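Local coordinates for PPC domain-containing protein (Pyrococcus horikoshii, PDB 2DT4), which is of unknown function but belongs to the plant- and prokaryote-conserved (PPC) family and assembles from three copies of a single compact, strand-rich domain, at residues G9-F14 and E115-E120; E20-Y25 and G109-A114; G34-I39 and V79-G84; P49-F54 and K62-K67; E71-I76 and H91-N96. All blocks are in the same frame, centred on the assembly; numbering follows the deposited sequence.

Interaction 1: residues G9-F14 and E115-E120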
# COMPACT_ATOMS: atom_id res chain seq x y z
N GLY A 9 -10.92 8.31 12.97
CA GLY A 9 -12.21 7.76 13.31
C GLY A 9 -12.18 6.27 13.45
O GLY A 9 -11.20 5.68 13.90
N ARG A 10 -13.29 5.65 13.04
CA ARG A 10 -13.48 4.22 13.16
C ARG A 10 -12.52 3.48 12.23
O ARG A 10 -12.18 3.98 11.15
CB ARG A 10 -14.94 3.85 12.88
CG ARG A 10 -15.88 4.38 13.95
CD ARG A 10 -17.32 4.34 13.56
NE ARG A 10 -17.63 5.32 12.53
CZ ARG A 10 -18.73 5.36 11.77
NH1 ARG A 10 -18.85 6.36 10.88
NH2 ARG A 10 -19.68 4.45 11.90
N THR A 11 -12.11 2.31 12.68
CA THR A 11 -11.12 1.47 12.01
C THR A 11 -11.74 0.09 11.71
O THR A 11 -12.42 -0.49 12.56
CB THR A 11 -9.91 1.31 12.92
OG1 THR A 11 -9.40 2.60 13.29
CG2 THR A 11 -8.79 0.57 12.21
N TYR A 12 -11.51 -0.45 10.51
CA TYR A 12 -12.11 -1.70 10.08
C TYR A 12 -11.15 -2.61 9.30
O TYR A 12 -10.24 -2.14 8.62
CB TYR A 12 -13.31 -1.44 9.17
CG TYR A 12 -14.39 -0.48 9.69
CD1 TYR A 12 -15.56 -0.97 10.25
CD2 TYR A 12 -14.23 0.90 9.60
CE1 TYR A 12 -16.55 -0.12 10.68
CE2 TYR A 12 -15.23 1.75 10.01
CZ TYR A 12 -16.37 1.24 10.56
OH TYR A 12 -17.38 2.10 10.95
N LEU A 13 -11.38 -3.91 9.42
CA LEU A 13 -10.65 -4.93 8.68
C LEU A 13 -11.64 -6.04 8.43
O LEU A 13 -12.23 -6.55 9.38
CB LEU A 13 -9.44 -5.45 9.49
CG LEU A 13 -8.62 -6.50 8.74
CD1 LEU A 13 -8.03 -5.96 7.44
CD2 LEU A 13 -7.54 -7.05 9.66
N PHE A 14 -11.85 -6.38 7.16
CA PHE A 14 -12.92 -7.30 6.80
C PHE A 14 -12.67 -7.99 5.48
O PHE A 14 -11.90 -7.50 4.62
CB PHE A 14 -14.29 -6.60 6.76
CG PHE A 14 -14.33 -5.35 5.92
CD1 PHE A 14 -14.47 -5.40 4.55
CD2 PHE A 14 -14.18 -4.12 6.52
CE1 PHE A 14 -14.46 -4.23 3.78
CE2 PHE A 14 -14.19 -2.96 5.78
CZ PHE A 14 -14.30 -3.01 4.40
N GLU A 115 -9.55 -8.63 1.21
CA GLU A 115 -9.30 -8.40 2.60
C GLU A 115 -8.91 -6.94 2.65
O GLU A 115 -7.82 -6.54 2.21
CB GLU A 115 -8.20 -9.33 3.14
CG GLU A 115 -8.67 -10.78 3.12
CD GLU A 115 -7.60 -11.82 3.40
OE1 GLU A 115 -6.43 -11.48 3.61
OE2 GLU A 115 -7.93 -13.02 3.39
N ILE A 116 -9.88 -6.15 3.09
CA ILE A 116 -9.77 -4.70 3.10
C ILE A 116 -9.64 -4.08 4.50
O ILE A 116 -10.39 -4.44 5.44
CB ILE A 116 -11.07 -4.15 2.43
CG1 ILE A 116 -11.31 -4.72 1.01
CG2 ILE A 116 -11.07 -2.64 2.44
CD1 ILE A 116 -10.17 -4.60 0.02
N PHE A 117 -8.74 -3.10 4.56
CA PHE A 117 -8.49 -2.28 5.73
C PHE A 117 -9.04 -0.89 5.40
O PHE A 117 -8.75 -0.35 4.33
CB PHE A 117 -7.01 -2.15 6.08
CG PHE A 117 -6.73 -1.17 7.18
CD1 PHE A 117 -6.18 0.07 6.90
CD2 PHE A 117 -7.05 -1.48 8.50
CE1 PHE A 117 -5.93 0.99 7.94
CE2 PHE A 117 -6.80 -0.56 9.52
CZ PHE A 117 -6.24 0.66 9.24
N LEU A 118 -9.83 -0.34 6.31
CA LEU A 118 -10.46 0.95 6.09
C LEU A 118 -10.35 1.80 7.34
O LEU A 118 -10.71 1.34 8.43
CB LEU A 118 -11.91 0.77 5.69
CG LEU A 118 -12.60 2.05 5.26
CD1 LEU A 118 -13.70 1.73 4.27
CD2 LEU A 118 -13.19 2.85 6.43
N GLN A 119 -9.80 3.01 7.21
CA GLN A 119 -9.60 3.92 8.33
C GLN A 119 -10.36 5.20 8.04
O GLN A 119 -9.97 5.99 7.16
CB GLN A 119 -8.10 4.20 8.58
CG GLN A 119 -7.84 5.28 9.63
CD GLN A 119 -8.38 4.83 10.99
OE1 GLN A 119 -9.33 5.45 11.54
NE2 GLN A 119 -7.83 3.76 11.51
N GLU A 120 -11.39 5.43 8.85
CA GLU A 120 -12.18 6.65 8.72
C GLU A 120 -11.37 7.82 9.24
O GLU A 120 -10.62 7.67 10.19
CB GLU A 120 -13.46 6.51 9.55
CG GLU A 120 -14.32 7.75 9.60
CD GLU A 120 -15.52 7.61 10.50
OE1 GLU A 120 -16.57 8.17 10.12
OE2 GLU A 120 -15.41 6.96 11.57

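Interaction 2: residues E20-Y25 and G109-A114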
# COMPACT_ATOMS: atom_id res chain seq x y z
N GLU A 20 -19.15 -9.84 -4.88
CA GLU A 20 -19.46 -8.41 -4.82
C GLU A 20 -18.57 -7.74 -5.84
O GLU A 20 -17.44 -8.22 -6.09
CB GLU A 20 -19.12 -7.83 -3.44
CG GLU A 20 -20.14 -8.21 -2.39
CD GLU A 20 -21.31 -7.22 -2.25
OE1 GLU A 20 -21.37 -6.18 -2.93
OE2 GLU A 20 -22.18 -7.49 -1.40
N GLU A 21 -19.00 -6.55 -6.26
CA GLU A 21 -18.12 -5.71 -7.08
C GLU A 21 -17.46 -4.84 -6.00
O GLU A 21 -18.13 -4.25 -5.16
CB GLU A 21 -18.85 -4.85 -8.09
CG GLU A 21 -17.92 -4.14 -9.08
CD GLU A 21 -17.21 -2.97 -8.48
OE1 GLU A 21 -17.90 -2.07 -7.95
OE2 GLU A 21 -15.96 -2.93 -8.55
N LEU A 22 -16.12 -4.91 -5.99
CA LEU A 22 -15.38 -4.27 -4.89
C LEU A 22 -15.69 -2.79 -4.57
O LEU A 22 -15.87 -2.43 -3.40
CB LEU A 22 -13.89 -4.49 -5.12
CG LEU A 22 -12.96 -4.04 -4.00
CD1 LEU A 22 -13.34 -4.70 -2.69
CD2 LEU A 22 -11.50 -4.33 -4.38
N LEU A 23 -15.67 -1.94 -5.59
CA LEU A 23 -15.91 -0.50 -5.38
C LEU A 23 -17.31 -0.28 -4.84
O LEU A 23 -17.51 0.50 -3.90
CB LEU A 23 -15.66 0.37 -6.64
CG LEU A 23 -14.21 0.39 -7.13
CD1 LEU A 23 -14.18 1.08 -8.48
CD2 LEU A 23 -13.29 1.08 -6.15
N THR A 24 -18.27 -1.01 -5.41
CA THR A 24 -19.66 -0.94 -4.99
C THR A 24 -19.80 -1.32 -3.55
O THR A 24 -20.44 -0.61 -2.78
CB THR A 24 -20.51 -1.82 -5.91
OG1 THR A 24 -20.42 -1.31 -7.25
CG2 THR A 24 -21.99 -1.72 -5.54
N TYR A 25 -19.17 -2.42 -3.13
CA TYR A 25 -19.29 -2.87 -1.76
C TYR A 25 -18.71 -1.82 -0.80
O TYR A 25 -19.30 -1.50 0.20
CB TYR A 25 -18.58 -4.21 -1.55
CG TYR A 25 -18.54 -4.70 -0.13
CD1 TYR A 25 -19.45 -5.64 0.34
CD2 TYR A 25 -17.61 -4.20 0.77
CE1 TYR A 25 -19.41 -6.08 1.65
CE2 TYR A 25 -17.57 -4.63 2.07
CZ TYR A 25 -18.47 -5.56 2.50
OH TYR A 25 -18.39 -6.01 3.78
N GLY A 109 -14.29 -4.42 -10.37
CA GLY A 109 -13.68 -5.73 -10.22
C GLY A 109 -14.54 -6.61 -9.34
O GLY A 109 -14.93 -6.24 -8.22
N GLU A 110 -14.78 -7.81 -9.84
CA GLU A 110 -15.58 -8.77 -9.09
C GLU A 110 -14.67 -9.43 -8.06
O GLU A 110 -13.59 -9.94 -8.37
CB GLU A 110 -16.17 -9.83 -10.04
CG GLU A 110 -17.00 -10.83 -9.31
CD GLU A 110 -17.53 -11.90 -10.24
OE1 GLU A 110 -18.08 -11.54 -11.30
OE2 GLU A 110 -17.35 -13.09 -9.92
N VAL A 111 -15.12 -9.45 -6.82
CA VAL A 111 -14.32 -10.07 -5.74
C VAL A 111 -14.38 -11.59 -5.65
O VAL A 111 -15.48 -12.11 -5.47
CB VAL A 111 -14.84 -9.59 -4.38
CG1 VAL A 111 -14.23 -10.39 -3.20
CG2 VAL A 111 -14.62 -8.09 -4.23
N PHE A 112 -13.14 -12.14 -5.61
CA PHE A 112 -13.16 -13.58 -5.25
C PHE A 112 -12.93 -13.56 -3.76
O PHE A 112 -13.75 -14.00 -2.99
CB PHE A 112 -12.10 -14.38 -6.09
CG PHE A 112 -11.98 -15.83 -5.72
CD1 PHE A 112 -13.11 -16.66 -5.73
CD2 PHE A 112 -10.77 -16.33 -5.29
CE1 PHE A 112 -12.99 -18.01 -5.36
CE2 PHE A 112 -10.66 -17.67 -4.91
CZ PHE A 112 -11.77 -18.50 -4.94
N VAL A 113 -11.76 -12.99 -3.41
CA VAL A 113 -11.40 -12.77 -1.99
C VAL A 113 -10.91 -11.33 -1.98
O VAL A 113 -10.12 -10.96 -2.81
CB VAL A 113 -10.29 -13.67 -1.46
CG1 VAL A 113 -9.77 -13.23 -0.04
CG2 VAL A 113 -10.78 -15.13 -1.44
N ALA A 114 -11.30 -10.56 -0.94
CA ALA A 114 -10.78 -9.19 -0.80
C ALA A 114 -10.75 -8.93 0.70
O ALA A 114 -11.79 -9.04 1.39
CB ALA A 114 -11.52 -8.09 -1.52

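Interaction 3: residues G34-I39 and V79-G84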
# COMPACT_ATOMS: atom_id res chain seq x y z
N GLY A 34 -22.18 5.39 7.72
CA GLY A 34 -22.09 6.84 7.78
C GLY A 34 -20.66 7.35 7.70
O GLY A 34 -20.28 8.32 8.39
N ILE A 35 -19.84 6.70 6.87
CA ILE A 35 -18.48 7.15 6.63
C ILE A 35 -18.44 8.04 5.40
O ILE A 35 -18.97 7.68 4.34
CB ILE A 35 -17.53 5.94 6.43
CG1 ILE A 35 -17.42 5.10 7.71
CG2 ILE A 35 -16.11 6.37 5.95
CD1 ILE A 35 -16.84 3.68 7.50
N GLU A 36 -17.82 9.19 5.55
CA GLU A 36 -17.67 10.14 4.46
C GLU A 36 -16.25 10.19 3.93
O GLU A 36 -16.06 10.37 2.71
CB GLU A 36 -18.05 11.54 4.92
CG GLU A 36 -19.52 11.73 5.27
CD GLU A 36 -19.97 13.18 5.11
OE1 GLU A 36 -19.24 14.08 5.57
OE2 GLU A 36 -21.05 13.40 4.52
N THR A 37 -15.26 10.09 4.83
CA THR A 37 -13.85 10.16 4.44
C THR A 37 -13.08 8.99 5.04
O THR A 37 -13.20 8.72 6.22
CB THR A 37 -13.22 11.49 4.95
OG1 THR A 37 -14.02 12.61 4.51
CG2 THR A 37 -11.82 11.68 4.39
N ALA A 38 -12.24 8.34 4.24
CA ALA A 38 -11.44 7.22 4.72
C ALA A 38 -10.28 6.95 3.79
O ALA A 38 -10.25 7.41 2.65
CB ALA A 38 -12.29 5.98 4.81
N ILE A 39 -9.41 6.08 4.26
CA ILE A 39 -8.31 5.59 3.46
C ILE A 39 -8.52 4.08 3.48
O ILE A 39 -9.06 3.51 4.44
CB ILE A 39 -6.86 6.01 3.81
CG1 ILE A 39 -6.50 5.65 5.27
CG2 ILE A 39 -6.71 7.49 3.53
CD1 ILE A 39 -5.90 4.28 5.46
N VAL A 79 -11.85 7.16 0.30
CA VAL A 79 -13.28 7.46 0.25
C VAL A 79 -13.42 8.94 0.60
O VAL A 79 -12.78 9.44 1.53
CB VAL A 79 -14.11 6.59 1.23
CG1 VAL A 79 -15.60 6.89 1.05
CG2 VAL A 79 -13.86 5.10 1.03
N SER A 80 -14.24 9.65 -0.18
CA SER A 80 -14.50 11.06 0.08
C SER A 80 -15.81 11.45 -0.54
O SER A 80 -16.31 10.78 -1.41
CB SER A 80 -13.34 11.96 -0.39
OG SER A 80 -13.11 11.86 -1.77
N LEU A 81 -16.39 12.51 -0.04
CA LEU A 81 -17.66 13.00 -0.56
C LEU A 81 -17.55 13.45 -2.02
O LEU A 81 -16.64 14.16 -2.39
CB LEU A 81 -18.11 14.18 0.29
CG LEU A 81 -19.38 14.95 -0.00
CD1 LEU A 81 -20.61 14.12 0.25
CD2 LEU A 81 -19.42 16.21 0.88
N LYS A 82 -18.50 13.01 -2.84
CA LYS A 82 -18.65 13.50 -4.20
C LYS A 82 -20.14 13.56 -4.48
O LYS A 82 -20.86 12.56 -4.34
CB LYS A 82 -17.97 12.61 -5.24
CG LYS A 82 -18.05 13.11 -6.69
CD LYS A 82 -17.45 12.10 -7.61
CE LYS A 82 -17.49 12.48 -9.09
NZ LYS A 82 -16.87 11.34 -9.89
N ASP A 83 -20.60 14.76 -4.86
CA ASP A 83 -22.01 14.99 -5.13
C ASP A 83 -22.92 14.44 -4.01
O ASP A 83 -23.94 13.81 -4.28
CB ASP A 83 -22.37 14.38 -6.49
CG ASP A 83 -21.47 14.87 -7.64
OD1 ASP A 83 -21.07 16.06 -7.65
OD2 ASP A 83 -21.10 14.13 -8.58
N GLY A 84 -22.51 14.60 -2.76
CA GLY A 84 -23.36 14.28 -1.62
C GLY A 84 -23.28 12.87 -1.07
O GLY A 84 -23.99 12.53 -0.11
O HOH W 1 -15.16 13.72 2.39

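Interaction 4: residues P49-F54 and K62-K67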
# COMPACT_ATOMS: atom_id res chain seq x y z
N PRO A 49 -11.18 -8.00 -13.73
CA PRO A 49 -11.04 -6.60 -13.33
C PRO A 49 -10.91 -5.69 -14.55
O PRO A 49 -10.32 -6.05 -15.56
CB PRO A 49 -9.79 -6.59 -12.46
CG PRO A 49 -8.98 -7.73 -12.96
CD PRO A 49 -9.99 -8.77 -13.33
N LYS A 50 -11.49 -4.50 -14.44
CA LYS A 50 -11.28 -3.46 -15.44
C LYS A 50 -10.43 -2.38 -14.81
O LYS A 50 -10.76 -1.90 -13.72
CB LYS A 50 -12.60 -2.87 -15.91
CG LYS A 50 -13.51 -3.89 -16.54
CD LYS A 50 -14.71 -3.26 -17.19
CE LYS A 50 -15.50 -4.29 -17.96
NZ LYS A 50 -16.56 -4.88 -17.15
N ILE A 51 -9.36 -1.99 -15.52
CA ILE A 51 -8.46 -0.94 -15.04
C ILE A 51 -8.51 0.24 -16.02
O ILE A 51 -8.90 0.08 -17.17
CB ILE A 51 -7.01 -1.47 -14.83
CG1 ILE A 51 -6.48 -2.11 -16.10
CG2 ILE A 51 -6.98 -2.39 -13.62
CD1 ILE A 51 -5.01 -2.54 -16.05
N GLY A 52 -8.11 1.39 -15.53
CA GLY A 52 -8.11 2.62 -16.30
C GLY A 52 -6.80 3.36 -16.28
O GLY A 52 -6.10 3.41 -15.27
N TYR A 53 -6.46 3.95 -17.44
CA TYR A 53 -5.33 4.85 -17.63
C TYR A 53 -5.92 6.17 -18.14
O TYR A 53 -6.61 6.18 -19.18
CB TYR A 53 -4.39 4.27 -18.66
CG TYR A 53 -3.25 5.18 -19.00
CD1 TYR A 53 -2.06 5.17 -18.25
CD2 TYR A 53 -3.34 6.04 -20.08
CE1 TYR A 53 -1.02 6.02 -18.57
CE2 TYR A 53 -2.33 6.87 -20.40
CZ TYR A 53 -1.14 6.87 -19.64
OH TYR A 53 -0.16 7.73 -20.04
N PHE A 54 -5.72 7.27 -17.43
CA PHE A 54 -6.39 8.52 -17.81
C PHE A 54 -5.71 9.13 -19.03
O PHE A 54 -4.49 9.24 -19.08
CB PHE A 54 -6.39 9.51 -16.66
CG PHE A 54 -7.33 10.66 -16.84
CD1 PHE A 54 -8.68 10.48 -16.78
CD2 PHE A 54 -6.82 11.93 -17.03
CE1 PHE A 54 -9.55 11.56 -16.94
CE2 PHE A 54 -7.67 13.00 -17.18
CZ PHE A 54 -9.02 12.80 -17.12
N LYS A 62 -9.08 5.51 -20.34
CA LYS A 62 -8.98 4.39 -21.32
C LYS A 62 -9.20 3.20 -20.41
O LYS A 62 -8.50 3.02 -19.40
CB LYS A 62 -7.61 4.29 -21.98
CG LYS A 62 -7.37 3.01 -22.77
CD LYS A 62 -5.92 2.97 -23.25
CE LYS A 62 -5.59 1.68 -23.96
NZ LYS A 62 -4.22 1.78 -24.53
N VAL A 63 -10.16 2.38 -20.76
CA VAL A 63 -10.54 1.25 -19.93
C VAL A 63 -10.00 -0.02 -20.57
O VAL A 63 -10.24 -0.28 -21.77
CB VAL A 63 -12.05 1.15 -19.73
CG1 VAL A 63 -12.40 -0.08 -18.94
CG2 VAL A 63 -12.61 2.37 -19.02
N ILE A 64 -9.22 -0.77 -19.80
CA ILE A 64 -8.65 -2.03 -20.22
C ILE A 64 -9.34 -3.18 -19.46
O ILE A 64 -9.16 -3.30 -18.24
CB ILE A 64 -7.13 -2.04 -19.96
CG1 ILE A 64 -6.50 -0.82 -20.64
CG2 ILE A 64 -6.53 -3.35 -20.38
CD1 ILE A 64 -5.05 -0.56 -20.23
N PRO A 65 -10.16 -3.96 -20.14
CA PRO A 65 -10.88 -5.07 -19.47
C PRO A 65 -10.06 -6.34 -19.42
O PRO A 65 -9.79 -6.95 -20.46
CB PRO A 65 -12.13 -5.29 -20.35
CG PRO A 65 -11.72 -4.79 -21.72
CD PRO A 65 -10.58 -3.79 -21.55
N LEU A 66 -9.64 -6.76 -18.25
CA LEU A 66 -8.89 -7.99 -18.11
C LEU A 66 -9.87 -9.14 -17.93
O LEU A 66 -11.04 -8.92 -17.59
CB LEU A 66 -7.90 -7.88 -16.93
CG LEU A 66 -6.92 -6.73 -17.04
CD1 LEU A 66 -6.10 -6.49 -15.74
CD2 LEU A 66 -5.95 -6.93 -18.20
N LYS A 67 -9.38 -10.36 -18.14
CA LYS A 67 -10.18 -11.56 -18.01
C LYS A 67 -9.56 -12.59 -17.09
O LYS A 67 -8.34 -12.78 -17.05
CB LYS A 67 -10.44 -12.16 -19.39
CG LYS A 67 -11.18 -11.20 -20.32
CD LYS A 67 -12.38 -11.81 -21.02
CE LYS A 67 -12.72 -11.09 -22.34
NZ LYS A 67 -11.93 -11.61 -23.53

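Interaction 5: residues E71-I76 and H91-N96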
# COMPACT_ATOMS: atom_id res chain seq x y z
N GLU A 71 -4.40 -11.96 -9.07
CA GLU A 71 -4.05 -11.67 -7.68
C GLU A 71 -4.10 -10.14 -7.47
O GLU A 71 -3.51 -9.35 -8.24
CB GLU A 71 -2.68 -12.23 -7.28
CG GLU A 71 -2.61 -13.76 -7.32
CD GLU A 71 -3.34 -14.45 -6.18
OE1 GLU A 71 -3.77 -15.62 -6.34
OE2 GLU A 71 -3.48 -13.88 -5.07
N LEU A 72 -4.83 -9.72 -6.45
CA LEU A 72 -4.94 -8.32 -6.08
C LEU A 72 -3.75 -8.03 -5.17
O LEU A 72 -3.80 -8.27 -3.98
CB LEU A 72 -6.29 -8.08 -5.38
CG LEU A 72 -6.99 -6.70 -5.37
CD1 LEU A 72 -7.79 -6.43 -4.13
CD2 LEU A 72 -6.30 -5.50 -5.98
N ILE A 73 -2.66 -7.57 -5.78
CA ILE A 73 -1.40 -7.39 -5.10
C ILE A 73 -1.44 -6.15 -4.22
O ILE A 73 -1.01 -6.18 -3.07
CB ILE A 73 -0.25 -7.30 -6.12
CG1 ILE A 73 -0.09 -8.64 -6.84
CG2 ILE A 73 1.06 -6.73 -5.49
CD1 ILE A 73 0.77 -8.56 -8.08
N SER A 74 -2.06 -5.10 -4.73
CA SER A 74 -2.28 -3.91 -3.94
C SER A 74 -3.55 -3.24 -4.37
O SER A 74 -3.78 -3.16 -5.54
CB SER A 74 -1.13 -2.91 -4.07
OG SER A 74 -0.98 -2.39 -5.37
N LEU A 75 -4.27 -2.72 -3.27
CA LEU A 75 -5.34 -1.84 -3.53
C LEU A 75 -4.99 -0.73 -2.57
O LEU A 75 -4.74 -0.99 -1.40
CB LEU A 75 -6.71 -2.43 -3.18
CG LEU A 75 -7.76 -1.33 -3.39
CD1 LEU A 75 -8.98 -1.86 -4.04
CD2 LEU A 75 -8.02 -0.57 -2.14
N ILE A 76 -4.98 0.50 -3.08
CA ILE A 76 -4.69 1.65 -2.24
C ILE A 76 -5.66 2.67 -2.72
O ILE A 76 -5.83 2.85 -3.92
CB ILE A 76 -3.25 2.22 -2.33
CG1 ILE A 76 -2.24 1.16 -1.85
CG2 ILE A 76 -3.14 3.46 -1.50
CD1 ILE A 76 -0.83 1.58 -2.03
N HIS A 91 -6.59 2.56 -6.84
CA HIS A 91 -5.72 2.02 -7.88
C HIS A 91 -5.30 0.63 -7.45
O HIS A 91 -5.23 0.34 -6.27
CB HIS A 91 -4.45 2.86 -8.09
CG HIS A 91 -4.70 4.15 -8.82
ND1 HIS A 91 -3.95 4.54 -9.90
CD2 HIS A 91 -5.65 5.10 -8.66
CE1 HIS A 91 -4.38 5.71 -10.34
NE2 HIS A 91 -5.41 6.07 -9.60
N VAL A 92 -5.10 -0.22 -8.46
CA VAL A 92 -4.76 -1.63 -8.15
C VAL A 92 -3.58 -2.10 -8.98
O VAL A 92 -3.38 -1.66 -10.11
CB VAL A 92 -5.96 -2.57 -8.42
CG1 VAL A 92 -7.05 -2.37 -7.40
CG2 VAL A 92 -6.46 -2.43 -9.85
N SER A 93 -2.87 -3.08 -8.41
CA SER A 93 -1.82 -3.79 -9.11
C SER A 93 -2.33 -5.24 -9.02
O SER A 93 -2.86 -5.69 -7.98
CB SER A 93 -0.41 -3.64 -8.58
OG SER A 93 -0.31 -4.16 -7.33
N LEU A 94 -2.31 -5.87 -10.19
CA LEU A 94 -2.88 -7.19 -10.40
C LEU A 94 -1.89 -8.17 -11.01
O LEU A 94 -1.25 -7.87 -12.03
CB LEU A 94 -3.99 -6.93 -11.38
CG LEU A 94 -5.13 -6.01 -10.94
CD1 LEU A 94 -5.97 -5.67 -12.10
CD2 LEU A 94 -5.97 -6.60 -9.86
N GLY A 95 -1.79 -9.34 -10.39
CA GLY A 95 -0.87 -10.36 -10.84
C GLY A 95 -1.52 -11.46 -11.63
O GLY A 95 -2.52 -12.06 -11.23
N ASN A 96 -0.90 -11.80 -12.76
CA ASN A 96 -1.41 -12.87 -13.59
C ASN A 96 -0.73 -14.19 -13.23
O ASN A 96 0.05 -14.27 -12.29
CB ASN A 96 -1.41 -12.53 -15.10
CG ASN A 96 -0.11 -12.86 -15.87
OD1 ASN A 96 -0.11 -12.75 -17.12
ND2 ASN A 96 0.95 -13.21 -15.20
O HOH W 2 -2.43 -0.09 -5.41

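Interaction 1: residues G9-F14 and E115-E120
Phe14 lays one face of its ring over the carbonyl of Ile116, whose O sits 3.9 Å above the ring plane near its centre. The phenyl reaches this place because CG stands between the backbone N and the carbonyl carbon (chi1 52°), which folds the ring back over the neighbouring strand; CE1 then meets Ile116 CB at 3.6 Å. Farther along the same face Tyr12 and Leu118 run side by side, CD2 to CD2 3.9 Å, with Phe29 of helix 22-33 packed against both aromatic rings. The backbones are antiparallel, 176° between their directions, and pair strand 5-16 with strand 114-123 in the large sheet of the PPC domain; at Thr11 and Tyr12 this sheet continues into a strand of the second subunit. The less enclosed end is polar. There Arg10, partly exposed, grips the Glu120 carboxylate side-on, NE to OE2 at 2.9 Å and NH1 to OE1 at 3.0 Å, with the two planes turned 47° apart. Glu120 OE2 also accepts from Arg10 N at 2.9 Å on its anti lone pair, while OE1 has a second charged partner in Lys122. A glutamine at Glu120 would probably leave the Arg10 guanidinium, whose NH2 also bonds to Glu33 O, without its countercharge. Outside the apolar pairs, Glu115 turns from the strand pair to Arg128 of the second subunit.

Interaction 2: residues E20-Y25 and G109-A114
With CG anti to the backbone N (chi1 -171°) and a bend at chi2 (-76°), Glu21 swings its carboxylate back over the start of its own helix and across to Gly109. OE2 receives Gly109 N at 2.9 Å on the anti side, close to the carboxylate plane, and Leu23 N from above that plane. OE1 takes Thr24 N at 2.8 Å and Thr24 OG1 at 2.7 Å, so four donors hold the group and fix its rotation. The backbones add two nearly straight bonds: Val111 N to Glu20 O, 2.7 Å with 174° at the hydrogen, and Leu22 N to Gly109 O, 2.9 Å. On the apolar side, Leu22 crosses Val111 at about a right angle, CB to CG2 3.8 Å, and its CD1 reaches Ala114 CB at 4.0 Å. Val111 leads into a classic beta bulge at Phe112 and Val113, both opposite Thr45. The bonds of Glu21 to Leu23 N and Thr24 N make a side-chain N-cap on helix 22-33 that also binds Gly109 of strand 106-111.

Interaction 3: residues G34-I39 and V79-G84
Val79 meets Ala38 first through CB, which lies 4.1 Å from Ala38 CB on the shared face of the sheet. From there its branches part: CG1, anti to the backbone N (chi1 -176°), leads to Glu36 O at 3.9 Å, whereas CG2 stays beside Ala38 CB at 4.2 Å. Cys30 of helix 22-33 packs on the same valine, consistent with its burial. The main chains are joined by a reciprocal pair, Ala38 N to Val79 O at 3.0 Å and Val79 N to Ala38 O at 2.9 Å; in the latter the donor stands 38° above the carbonyl plane. Beyond this rung direct backbone bonding gives way to a water bridge: the water accepts from Leu81 N at 3.0 Å and lies 2.7 Å from Thr37 OG1, with a long, weak bond to Glu36 O. On the trimer side, Thr37 packs on Leu13 of the third subunit. The geometry is that of an antiparallel hydrogen-bonded pair at the end of a ladder, where strand 38-46 enters the large sheet beside strand 69-82 soon after the Schellman motif at Gly34 ends the helix.

Interaction 4: residues P49-F54 and K62-K67
Of the flat groups, the Lys62 carbonyl is met in its plane by Tyr53 N, 3.0 Å from Lys62 O, and Lys62 N bonds back to Tyr53 O; the Tyr53 ring instead leads away, its OH bonding to Ser69 O of the third subunit. The frame is a beta hairpin of strands 49-55 and 60-65, part of the three-stranded sheet, with local axes 4.6 Å apart at closest and 153° between their directions. Ile51 pairs with Ile64 through bonds in both directions, the shorter being Ile64 N to Ile51 O at 2.8 Å. Pro65 has no N-H, and its place opposite Lys50 is a non-hydrogen-bonded pair that calls for none; Pro49 O accepts from Leu66 N at 2.9 Å, while CG, a corner of the puckered Pro49 ring, touches Leu66 CB at 4.1 Å. Lys50 reaches Glu108 on strand 106-111, and Lys62 reaches Glu98 of the third subunit. Ile51 has CG1 between its backbone N and carbonyl carbon (chi1 55°), 3.9 Å from Ile64 CB, and its CD1 extends to Leu66 CD1 at 4.1 Å.

Interaction 5: residues E71-I76 and H91-N96
A classic beta bulge interrupts the hairpin of strands 69-82 and 85-95 where Ile73 and Ser74 both lie opposite Ser93. The helix-like backbone of Ile73 (phi -75°, psi -40°) shifts the register by one residue, and Ser93 O is shared: it accepts from Ile73 N at 2.9 Å and, weakly, from Ser74 N at 3.4 Å. On one face of the sheet the two serines meet through their hydroxyls, Ser93 OG donating to Ser74 OG at 2.7 Å. Ser74 OG in turn donates to a water at 2.7 Å, which passes its own hydrogen to His91 O. An alanine in place of Ser74 would probably leave the Ser93 hydroxyl without its acceptor and the water without a donor. Ile73, turned toward the neighbouring strand by the bulge, extends CD1 to 3.5 Å from Gly95 N. Across the sheet the chemistry is apolar: Leu72 CD2 touches Val92 CG1 at 3.5 Å, and Leu75 CD1 approaches the same methyl at 3.9 Å. The carboxylate of Glu71 leads away from the pair, to Phe54 N of the second subunit and a bound glycerol. With Ser74 and Ser93 packed against Ile73 of the third subunit, the geometry is consistent with one order of donation, Ser93 to Ser74 to water to His91 O, by which the buried hydroxyls spend their hydrogens at the trimer interface.

Interactions 1, 3 and 5 all belong to the large sheet and are buried, whereas interactions 2 and 4 are only partly so. Strand 69-82 serves both 3 and 5, and strands 38-46 and 114-123 link 3 to 1 through Gln119 and Ile39. Interaction 2 meets the sheet contacts through Leu22, which packs on Leu75 of interaction 5 and Ile116 of interaction 1; interaction 4 lays Pro49, Ile51 and Leu66 on Leu94. Chemistry follows place: a salt bridge at one end of 1, a carboxylate cap in 2, water bridges in 3 and 5, and lysines reaching beyond the hairpin in 4.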